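Local coordinates for IroE protein (Escherichia coli, PDB 2GZS), which hydrolyses the trilactone siderophore enterobactin and its C-glucosylated salmochelin forms, preferring the iron-free molecules and usually cutting the ring once to give linear trimers, at residues A[84-87]-A[88-91]. Numbering follows the deposited sequence.
With DFP (diisopropyl phosphonate), chain B.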
loop_
_atom_site.group_PDB
_atom_site.type_symbol
_atom_site.label_atom_id
_atom_site.label_comp_id
_atom_site.label_asym_id
_atom_site.label_seq_id
_atom_site.Cartn_x
_atom_site.Cartn_y
_atom_site.Cartn_z
ATOM N N PRO A 84 -4.918 13.752 9.270
ATOM C CA PRO A 84 -4.733 12.359 8.876
ATOM C C PRO A 84 -4.312 12.174 7.419
ATOM O O PRO A 84 -3.675 11.151 7.096
ATOM C CB PRO A 84 -6.105 11.717 9.100
ATOM C CG PRO A 84 -7.048 12.774 9.522
ATOM C CD PRO A 84 -6.320 14.074 9.658
ATOM N N PHE A 85 -4.637 13.138 6.565
ATOM C CA PHE A 85 -4.201 13.093 5.163
ATOM C C PHE A 85 -3.583 14.405 4.744
ATOM O O PHE A 85 -3.902 15.494 5.222
ATOM C CB PHE A 85 -5.387 12.780 4.200
ATOM C CG PHE A 85 -6.035 11.456 4.509
ATOM C CD1 PHE A 85 -5.670 10.277 3.856
ATOM C CD2 PHE A 85 -7.036 11.382 5.477
ATOM C CE1 PHE A 85 -6.277 9.082 4.194
ATOM C CE2 PHE A 85 -7.621 10.165 5.807
ATOM C CZ PHE A 85 -7.285 8.992 5.165
ATOM N N ASP A 86 -2.665 14.265 3.730
ATOM C CA ASP A 86 -2.240 15.506 3.036
ATOM C C ASP A 86 -2.858 15.374 1.654
ATOM O O ASP A 86 -2.363 14.733 0.735
ATOM C CB ASP A 86 -0.724 15.671 2.995
ATOM C CG ASP A 86 -0.285 16.887 2.201
ATOM O OD1 ASP A 86 -1.065 17.498 1.420
ATOM O OD2 ASP A 86 0.907 17.240 2.325
ATOM N N LEU A 87 -4.029 16.011 1.528
ATOM C CA LEU A 87 -4.856 15.738 0.363
ATOM C C LEU A 87 -4.200 16.247 -0.930
ATOM O O LEU A 87 -4.322 15.538 -1.967
ATOM C CB LEU A 87 -6.274 16.378 0.481
ATOM C CG LEU A 87 -7.114 15.807 1.664
ATOM C CD1 LEU A 87 -8.405 16.657 1.718
ATOM C CD2 LEU A 87 -7.428 14.359 1.557
ATOM N N ASN A 88 -3.549 17.400 -0.827
ATOM C CA ASN A 88 -2.879 17.887 -2.021
ATOM C C ASN A 88 -1.712 17.010 -2.462
ATOM O O ASN A 88 -1.493 16.644 -3.606
ATOM C CB ASN A 88 -2.304 19.274 -1.779
ATOM C CG ASN A 88 -3.323 20.352 -1.508
ATOM O OD1 ASN A 88 -4.480 20.139 -1.842
ATOM N ND2 ASN A 88 -2.813 21.438 -0.937
ATOM N N SER A 89 -0.876 16.678 -1.455
ATOM C CA SER A 89 0.342 15.935 -1.786
ATOM C C SER A 89 0.032 14.537 -2.283
ATOM O O SER A 89 0.627 14.010 -3.214
ATOM C CB SER A 89 1.294 15.830 -0.587
ATOM O OG SER A 89 1.749 17.122 -0.180
ATOM N N ARG A 90 -0.964 13.850 -1.656
ATOM C CA ARG A 90 -1.238 12.501 -2.089
ATOM C C ARG A 90 -1.871 12.409 -3.491
ATOM O O ARG A 90 -1.660 11.471 -4.229
ATOM C CB ARG A 90 -2.109 11.808 -1.017
ATOM C CG ARG A 90 -3.568 12.246 -1.072
ATOM C CD ARG A 90 -4.298 11.763 0.198
ATOM N NE ARG A 90 -4.605 10.355 0.065
ATOM C CZ ARG A 90 -5.534 9.718 -0.609
ATOM N NH1 ARG A 90 -6.357 10.570 -1.311
ATOM N NH2 ARG A 90 -5.701 8.423 -0.639
ATOM N N ALA A 91 -2.666 13.470 -3.804
ATOM C CA ALA A 91 -3.248 13.482 -5.157
ATOM C C ALA A 91 -2.150 13.552 -6.244
ATOM O O ALA A 91 -2.428 12.987 -7.267
ATOM C CB ALA A 91 -4.130 14.710 -5.344
HETATM C C1 DFP B . -11.972 8.439 -1.232
HETATM C C2 DFP B . -12.676 9.797 -1.285
HETATM C C3 DFP B . -12.108 7.763 0.124
HETATM C "C1'" DFP B . -10.034 9.612 -5.144
HETATM C "C2'" DFP B . -10.095 8.430 -6.067
HETATM C "C3'" DFP B . -11.045 10.682 -5.679
HETATM P P DFP B . -9.737 8.512 -2.739
HETATM O O1P DFP B . -10.558 8.755 -1.433
HETATM O O2P DFP B . -10.540 9.246 -3.883
HETATM O O3P DFP B . -8.298 8.992 -2.634
HETATM O O HOH W 1 -6.270 13.367 -2.163
#
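Asp86 is the N-cap of helix 87-93 in an alpha/beta-hydrolase fold, gripping Ser89 at the third helical position. A chi1 of 176° sets the Asp86 carboxylate opposite its own backbone N and swings it forward to Ser89. Ser89 N donates to Asp86 OD1 at 3.0 Å and Ser89 OG to Asp86 OD2 at 2.6 Å, both meeting the carboxylate from above its plane. Asp86 also accepts through its backbone: Arg90 N donates a hydrogen bond to Asp86 O at 2.9 Å. Without the carboxylate, as with an alanine here, Ser89 N and OG would probably lose the acceptors that cap this end of the helix. This inner side is tight, and Ser89 and Asp86 also lie against Tyr79 of strand 73-79.

The outer side is looser: Leu87 is exposed, its CD2 coming no nearer than 4.3 Å to Arg90 CD. Asn88, also exposed, has its OD1 hydrogen-bonded to Arg112 NE. Arg90, buried, bends at chi3 (-78°) and passes Phe85, whose ring plane stands 84° from the guanidinium and whose CD1 lies 3.9 Å from Arg90 NE. That NE is salt-bridged to Asp50. A water links Leu87 O to Arg90 NH1, and at the guanidinium edge, beside the nucleophile Ser149, Arg90 NH1 donates to O3P of the bound diisopropyl phosphonate at 2.8 Å, while NH2 adds a weak bond to the same oxygen at 3.3 Å.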